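Long-range contacts in hydrolase, haloacid dehalogenase-like family (Porphyromonas gingivalis, PDB 2I6X), which is probably a hydrolase of the haloacid dehalogenase-like superfamily, although its substrate has not been established: residues L16-R21 against F86-S91; S91-D96 against N198-I203; R106-S111 against S163-E168. All blocks are in the same frame, centred on the assembly; numbering follows the deposited sequence. Where two conformers were deposited one is given.

Contact 1 of 3, residues L16-R21 against F86-S91; sequences LIHLNR and FLEEIS
I17-L19 and L87-I90 form a two-stranded antiparallel ribbon where the chain leaves for, and returns from, the helices of residues 21-83, consistent with the stalk of a helical cap in this superfamily. I17 faces I90 as a non-hydrogen-bonded pair, and H18 faces E89 as a hydrogen-bonded one, with H18 N to E89 O at 2.9 Å. A classic beta bulge follows: E88 and E89 both lie opposite H18, and H18 O takes E88 N at 2.9 Å and E89 N at 3.3 Å. Beyond the bulge L19 pairs with L87. The side chains of I17, L19, L87 and I90 make one face of the ribbon aliphatic. I17 CG2, anti to its own backbone N, reaches L87 CB at 3.8 Å and I90 CG1 at 4.0 Å, and L19 and L87 lie side by side; branched side chains suit this greasy face, while on the other are H18 and E89, with E88 CB over one face of the imidazole. At one end S91 N closes the ladder on L16 O. At the other, N20 N donates to F86 O at 2.7 Å, and R21 CA stands 4.1 Å from the F86 ring centroid, well off-centre, in a CH-pi contact, R21 CB approaching obliquely. N20 and S91 are the N-caps of the helices that follow, 21-30 and 92-101; I90 packs on F95 of the latter, and L16 against both that helix and W199.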
# COMPACT_ATOMS: atom_id res chain seq x y z
N LEU A 16 0.03 0.61 7.82
CA LEU A 16 -0.80 -0.42 8.46
C LEU A 16 -0.04 -1.74 8.58
O LEU A 16 -0.29 -2.53 9.51
CB LEU A 16 -2.09 -0.61 7.67
CG LEU A 16 -3.06 0.58 7.55
CD1 LEU A 16 -4.18 0.35 6.51
CD2 LEU A 16 -3.66 0.87 8.92
N ILE A 17 0.86 -2.01 7.64
CA ILE A 17 1.68 -3.21 7.73
C ILE A 17 3.12 -2.73 7.80
O ILE A 17 3.60 -2.07 6.86
CB ILE A 17 1.54 -4.14 6.48
CG1 ILE A 17 0.07 -4.47 6.18
CG2 ILE A 17 2.43 -5.43 6.62
CD1 ILE A 17 -0.11 -5.30 4.92
N HIS A 18 3.80 -3.03 8.91
CA HIS A 18 5.23 -2.75 9.07
C HIS A 18 5.98 -3.60 8.07
O HIS A 18 5.70 -4.81 7.92
CB HIS A 18 5.68 -3.07 10.52
CG HIS A 18 7.15 -2.87 10.77
ND1 HIS A 18 7.79 -3.38 11.88
CD2 HIS A 18 8.11 -2.22 10.07
CE1 HIS A 18 9.07 -3.06 11.85
NE2 HIS A 18 9.29 -2.35 10.76
N LEU A 19 6.94 -2.98 7.40
CA LEU A 19 7.69 -3.64 6.33
C LEU A 19 9.11 -4.01 6.70
O LEU A 19 9.73 -3.37 7.54
CB LEU A 19 7.71 -2.73 5.10
CG LEU A 19 6.37 -2.34 4.45
CD1 LEU A 19 6.58 -1.38 3.27
CD2 LEU A 19 5.59 -3.59 3.98
N ASN A 20 9.64 -5.02 6.02
CA ASN A 20 11.00 -5.50 6.23
C ASN A 20 11.57 -5.86 4.87
O ASN A 20 11.43 -7.00 4.41
CB ASN A 20 11.00 -6.73 7.17
CG ASN A 20 12.40 -7.30 7.46
OD1 ASN A 20 13.43 -6.83 6.95
ND2 ASN A 20 12.44 -8.34 8.30
N ARG A 21 12.20 -4.89 4.21
CA ARG A 21 12.68 -5.11 2.84
C ARG A 21 13.84 -6.09 2.75
O ARG A 21 13.90 -6.86 1.80
CB ARG A 21 12.92 -3.79 2.07
CG ARG A 21 14.32 -3.17 2.06
CD ARG A 21 14.31 -1.79 1.33
NE ARG A 21 14.59 -1.89 -0.11
CZ ARG A 21 15.82 -1.87 -0.65
NH1 ARG A 21 16.00 -1.95 -1.97
NH2 ARG A 21 16.89 -1.79 0.15
N PHE A 86 8.42 -9.14 2.83
CA PHE A 86 8.23 -7.73 3.16
C PHE A 86 7.34 -7.48 4.38
O PHE A 86 7.55 -6.50 5.10
CB PHE A 86 7.60 -6.98 1.97
CG PHE A 86 8.57 -6.14 1.17
CD1 PHE A 86 8.99 -4.91 1.64
CD2 PHE A 86 9.03 -6.58 -0.08
CE1 PHE A 86 9.86 -4.10 0.87
CE2 PHE A 86 9.92 -5.79 -0.85
CZ PHE A 86 10.34 -4.55 -0.37
N LEU A 87 6.34 -8.35 4.60
CA LEU A 87 5.28 -8.05 5.56
C LEU A 87 5.63 -8.54 6.97
O LEU A 87 5.37 -9.68 7.33
CB LEU A 87 3.91 -8.57 5.10
CG LEU A 87 3.38 -8.45 3.65
CD1 LEU A 87 1.86 -8.62 3.67
CD2 LEU A 87 3.76 -7.16 2.89
N GLU A 88 6.23 -7.64 7.76
CA GLU A 88 6.79 -8.00 9.06
C GLU A 88 5.74 -7.98 10.17
O GLU A 88 5.80 -8.81 11.07
CB GLU A 88 7.98 -7.09 9.38
CG GLU A 88 8.94 -7.60 10.49
CD GLU A 88 8.66 -6.93 11.82
OE1 GLU A 88 9.08 -7.46 12.89
OE2 GLU A 88 8.01 -5.85 11.80
N GLU A 89 4.79 -7.05 10.10
CA GLU A 89 3.64 -7.06 10.99
C GLU A 89 2.39 -6.43 10.40
O GLU A 89 2.39 -5.25 10.03
CB GLU A 89 3.92 -6.41 12.35
CG GLU A 89 2.61 -6.34 13.18
CD GLU A 89 2.75 -5.84 14.61
OE1 GLU A 89 3.44 -4.82 14.84
OE2 GLU A 89 2.12 -6.46 15.50
N ILE A 90 1.31 -7.20 10.35
CA ILE A 90 0.01 -6.68 10.03
C ILE A 90 -0.63 -6.20 11.34
O ILE A 90 -1.02 -7.00 12.20
CB ILE A 90 -0.82 -7.75 9.28
CG1 ILE A 90 -0.04 -8.19 8.01
CG2 ILE A 90 -2.21 -7.23 8.97
CD1 ILE A 90 -0.45 -9.54 7.38
N SER A 91 -0.67 -4.87 11.51
CA SER A 91 -1.11 -4.26 12.77
C SER A 91 -2.59 -4.46 13.07
O SER A 91 -3.44 -3.73 12.58
CB SER A 91 -0.78 -2.76 12.83
OG SER A 91 -0.88 -2.31 14.18

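Contact 2 of 3, residues S91-D96 against N198-I203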
# COMPACT_ATOMS: atom_id res chain seq x y z
N SER A 91 -0.67 -4.87 11.51
CA SER A 91 -1.11 -4.26 12.77
C SER A 91 -2.59 -4.46 13.07
O SER A 91 -3.44 -3.73 12.58
CB SER A 91 -0.78 -2.76 12.83
OG SER A 91 -0.88 -2.31 14.18
N ALA A 92 -2.89 -5.49 13.85
CA ALA A 92 -4.24 -5.72 14.34
C ALA A 92 -4.83 -4.46 15.03
O ALA A 92 -5.98 -4.12 14.77
CB ALA A 92 -4.26 -6.93 15.32
N GLU A 93 -4.04 -3.80 15.89
CA GLU A 93 -4.55 -2.65 16.63
C GLU A 93 -4.88 -1.44 15.75
O GLU A 93 -5.86 -0.76 16.01
CB GLU A 93 -3.69 -2.29 17.85
CG GLU A 93 -2.44 -1.42 17.65
CD GLU A 93 -1.74 -1.13 19.00
OE1 GLU A 93 -2.25 -0.29 19.79
OE2 GLU A 93 -0.67 -1.76 19.28
N LYS A 94 -4.08 -1.20 14.71
CA LYS A 94 -4.37 -0.11 13.78
C LYS A 94 -5.60 -0.42 12.94
O LYS A 94 -6.38 0.48 12.65
CB LYS A 94 -3.17 0.23 12.91
CG LYS A 94 -1.98 0.77 13.70
CD LYS A 94 -0.81 1.00 12.77
CE LYS A 94 0.48 1.36 13.48
NZ LYS A 94 1.58 1.53 12.48
N PHE A 95 -5.82 -1.69 12.61
CA PHE A 95 -7.08 -2.05 11.93
C PHE A 95 -8.29 -1.90 12.84
O PHE A 95 -9.34 -1.42 12.41
CB PHE A 95 -7.00 -3.44 11.30
CG PHE A 95 -6.34 -3.44 9.97
CD1 PHE A 95 -7.03 -3.01 8.83
CD2 PHE A 95 -5.01 -3.83 9.84
CE1 PHE A 95 -6.41 -3.00 7.55
CE2 PHE A 95 -4.38 -3.81 8.58
CZ PHE A 95 -5.09 -3.40 7.44
N ASP A 96 -8.15 -2.31 14.10
CA ASP A 96 -9.18 -2.07 15.10
C ASP A 96 -9.52 -0.58 15.22
O ASP A 96 -10.70 -0.23 15.26
CB ASP A 96 -8.76 -2.63 16.47
CG ASP A 96 -9.00 -4.12 16.59
OD1 ASP A 96 -9.71 -4.68 15.72
OD2 ASP A 96 -8.49 -4.74 17.54
N ASN A 198 3.75 3.65 16.06
CA ASN A 198 2.36 3.69 16.54
C ASN A 198 1.78 5.08 16.45
O ASN A 198 1.98 5.90 17.35
CB ASN A 198 2.14 3.20 17.99
CG ASN A 198 0.63 3.22 18.37
OD1 ASN A 198 -0.24 3.20 17.47
ND2 ASN A 198 0.32 3.27 19.66
N TRP A 199 1.02 5.32 15.40
CA TRP A 199 0.53 6.66 15.12
C TRP A 199 -0.88 6.92 15.64
O TRP A 199 -1.41 8.00 15.40
CB TRP A 199 0.58 6.96 13.62
CG TRP A 199 0.05 5.85 12.73
CD1 TRP A 199 0.79 5.06 11.90
CD2 TRP A 199 -1.31 5.43 12.57
NE1 TRP A 199 -0.01 4.17 11.24
CE2 TRP A 199 -1.31 4.38 11.61
CE3 TRP A 199 -2.53 5.82 13.15
CZ2 TRP A 199 -2.50 3.71 11.22
CZ3 TRP A 199 -3.70 5.16 12.76
CH2 TRP A 199 -3.68 4.11 11.81
N ILE A 200 -1.48 5.94 16.29
CA ILE A 200 -2.85 6.07 16.77
C ILE A 200 -3.01 7.32 17.63
O ILE A 200 -3.87 8.14 17.32
CB ILE A 200 -3.39 4.81 17.49
CG1 ILE A 200 -3.58 3.67 16.48
CG2 ILE A 200 -4.70 5.12 18.20
CD1 ILE A 200 -3.72 2.30 17.15
N PRO A 201 -2.18 7.49 18.70
CA PRO A 201 -2.35 8.73 19.49
C PRO A 201 -2.27 10.05 18.69
O PRO A 201 -3.11 10.93 18.87
CB PRO A 201 -1.24 8.62 20.56
CG PRO A 201 -1.03 7.12 20.72
CD PRO A 201 -1.15 6.61 19.29
N ALA A 202 -1.29 10.16 17.79
CA ALA A 202 -1.10 11.39 16.99
C ALA A 202 -2.25 11.66 16.02
O ALA A 202 -2.67 12.81 15.84
CB ALA A 202 0.22 11.34 16.21
N ILE A 203 -2.74 10.60 15.37
CA ILE A 203 -3.88 10.73 14.47
C ILE A 203 -5.18 11.07 15.26
O ILE A 203 -5.93 11.96 14.86
CB ILE A 203 -4.02 9.48 13.56
CG1 ILE A 203 -2.80 9.32 12.64
CG2 ILE A 203 -5.34 9.49 12.76
CD1 ILE A 203 -2.33 10.56 11.87
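The first turns of helices 92-101 and 200-207 lie beside each other, nearest at K94 and I200, whose CA atoms are 7.0 Å apart; no hydrogen bond joins the two segments. Side-chain oxygens cap both helix starts, S91 at the N-cap and N198 just before the turn. S91 OG accepts a weak bond from K94 N, and N198 OD1 accepts from I200 N at 3.2 Å, the donor coming from above the amide carbonyl plane, in an Asx turn; short side chains with an oxygen suit these places because the first N-H groups of a helix lack carbonyl partners within it. The K94 chain is extended, its methylenes draped over one face of the W199 indole, with CD 3.6 Å from W199 CZ2 and CE 4.0 Å from the centroid of the five-membered ring, a CH-pi contact. With chi1 at 46°, W199 CG sits between its backbone N and carbonyl carbon, turning the indole under the lysine. I200 CD1 packs against the aliphatic CG of the exposed E93 at 4.0 Å. K94 NZ and W199 NE1, both donors, lie 3.3 Å apart without bonding: both give to V15 O, and NZ also to E197 O.

Contact 3 of 3, residues R106-S111 against S163-E168; sequences RLFLLS and SGMKPE
R106 and F108, on the same side of strand 106-111, an inner strand of the parallel sheet, meet S163 and M165 where helix 153-163 ends and the chain turns back toward strand 170-173. This is a strand-to-loop contact of the Rossmann-like HAD core, part polar and part aromatic. The polar part is an end-on grip: R106 NH1 at 3.0 Å and NH2 at 2.8 Å both donate to S163 O, which lies in the guanidinium plane. NH2 meets the oxygen on a lone pair, whereas NH1 is tilted from the carbonyl plane. A carbonyl at the C-terminal end of a helix has no further turn to accept from, and the partial negative charge of that helix end probably strengthens its attraction for an arginine. The R106 chain is bent at chi3 (74°), which swings the guanidinium round so that the rim of the F108 ring, at CZ, lies against its face. F108 in turn offers its own face to the CE methyl of M165, modelled as selenomethionine; this is a CH-pi contact whose carbon spacing is doubtfully short, and SE stands obliquely 5.3 Å from the ring centroid, a Met-aromatic contact. S163 CB touches F108 CE1 at 3.8 Å, while S163 OG accepts from M165 N at 3.1 Å in an ST turn and also bonds M159 O. G164 has positive phi (74°), a conformation easy for a residue without a side chain, and lets the chain leave the helix. Strand 106-111 runs between strands 7-10 and 139-142; F108 and S163 both touch Y141 of the latter, and M165 reaches N7 of the former as well as M159 of helix 153-163.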
# COMPACT_ATOMS: atom_id res chain seq x y z
N ARG A 106 -15.43 8.96 6.32
CA ARG A 106 -15.24 8.17 5.14
C ARG A 106 -13.76 7.77 5.07
O ARG A 106 -12.88 8.61 5.21
CB ARG A 106 -15.68 8.97 3.93
CG ARG A 106 -17.17 9.18 3.90
CD ARG A 106 -17.59 9.89 2.64
NE ARG A 106 -17.53 9.05 1.45
CZ ARG A 106 -17.24 9.50 0.23
NH1 ARG A 106 -16.96 10.79 0.03
NH2 ARG A 106 -17.21 8.65 -0.80
N LEU A 107 -13.51 6.47 4.89
CA LEU A 107 -12.19 5.89 4.99
C LEU A 107 -11.80 5.26 3.68
O LEU A 107 -12.59 4.55 3.06
CB LEU A 107 -12.17 4.81 6.08
CG LEU A 107 -12.57 5.29 7.48
CD1 LEU A 107 -12.56 4.13 8.45
CD2 LEU A 107 -11.67 6.44 7.96
N PHE A 108 -10.57 5.52 3.26
CA PHE A 108 -10.07 5.06 1.99
C PHE A 108 -8.65 4.52 2.14
O PHE A 108 -7.93 4.93 3.03
CB PHE A 108 -10.12 6.20 0.98
CG PHE A 108 -11.49 6.79 0.83
CD1 PHE A 108 -12.43 6.20 -0.02
CD2 PHE A 108 -11.87 7.90 1.59
CE1 PHE A 108 -13.71 6.72 -0.13
CE2 PHE A 108 -13.14 8.43 1.46
CZ PHE A 108 -14.06 7.84 0.61
N LEU A 109 -8.29 3.57 1.29
CA LEU A 109 -6.91 3.13 1.17
C LEU A 109 -6.34 3.59 -0.18
O LEU A 109 -6.97 3.42 -1.23
CB LEU A 109 -6.81 1.61 1.32
CG LEU A 109 -5.39 1.01 1.45
CD1 LEU A 109 -4.89 1.02 2.89
CD2 LEU A 109 -5.33 -0.42 0.84
N LEU A 110 -5.16 4.21 -0.16
CA LEU A 110 -4.48 4.51 -1.41
C LEU A 110 -3.08 3.90 -1.32
O LEU A 110 -2.22 4.37 -0.59
CB LEU A 110 -4.43 6.01 -1.74
CG LEU A 110 -3.62 6.39 -2.99
CD1 LEU A 110 -4.28 5.79 -4.21
CD2 LEU A 110 -3.40 7.93 -3.18
N SER A 111 -2.87 2.86 -2.12
CA SER A 111 -1.72 2.01 -1.94
C SER A 111 -1.04 1.63 -3.25
O SER A 111 -1.70 1.23 -4.20
CB SER A 111 -2.17 0.76 -1.17
OG SER A 111 -1.17 -0.21 -1.19
N SER A 163 -14.39 9.09 -5.46
CA SER A 163 -14.90 9.17 -4.09
C SER A 163 -15.68 10.44 -3.80
O SER A 163 -16.52 10.46 -2.89
CB SER A 163 -13.74 9.09 -3.08
OG SER A 163 -12.98 10.29 -3.18
N GLY A 164 -15.37 11.50 -4.53
CA GLY A 164 -15.91 12.83 -4.25
C GLY A 164 -15.33 13.53 -3.02
O GLY A 164 -15.91 14.47 -2.51
N MSE A 165 -14.17 13.08 -2.56
CA MSE A 165 -13.50 13.72 -1.43
C MSE A 165 -12.90 15.07 -1.82
O MSE A 165 -12.26 15.21 -2.87
CB MSE A 165 -12.42 12.80 -0.86
CG MSE A 165 -11.24 12.56 -1.81
SE MSE A 165 -9.90 11.36 -1.05
CE MSE A 165 -10.91 9.71 -0.81
N LYS A 166 -13.16 16.07 -0.99
CA LYS A 166 -12.46 17.35 -1.06
C LYS A 166 -11.10 17.20 -0.36
O LYS A 166 -11.03 16.78 0.80
CB LYS A 166 -13.29 18.45 -0.41
CG LYS A 166 -14.66 18.62 -1.05
CD LYS A 166 -15.38 19.85 -0.56
CE LYS A 166 -16.86 19.74 -0.85
NZ LYS A 166 -17.60 20.99 -0.48
N PRO A 167 -10.00 17.49 -1.08
CA PRO A 167 -8.65 17.40 -0.46
C PRO A 167 -8.51 18.17 0.85
O PRO A 167 -7.88 17.69 1.80
CB PRO A 167 -7.72 17.93 -1.56
CG PRO A 167 -8.46 17.68 -2.83
CD PRO A 167 -9.92 17.87 -2.51
N GLU A 168 -9.09 19.37 0.94
CA GLU A 168 -8.95 20.13 2.17
C GLU A 168 -9.78 19.57 3.33
O GLU A 168 -9.69 20.05 4.45
CB GLU A 168 -9.21 21.61 1.96
CG GLU A 168 -10.68 21.98 1.77
CD GLU A 168 -11.10 21.98 0.30
OE1 GLU A 168 -12.01 22.81 -0.01
OE2 GLU A 168 -10.52 21.17 -0.51

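From the N terminus the chain leaves strand 7-10 and enters contact 1, which closes a loop of 64 residues, largely helical and without strands, and so ties the two stems of that helical part together. S91 ends this loop and opens the next: contact 2 joins helix 92-101 to helix 200-207 near the C terminus, enclosing 101 residues. Contact 3 is nested inside that second loop and closes a smaller one of its own, from strand 106-111 to the turn before strand 170-173. Contacts 1 and 3 also touch, L16 CD1 lying 3.7 Å from L109 CD1 of strand 106-111, whereas contacts 2 and 3 do not.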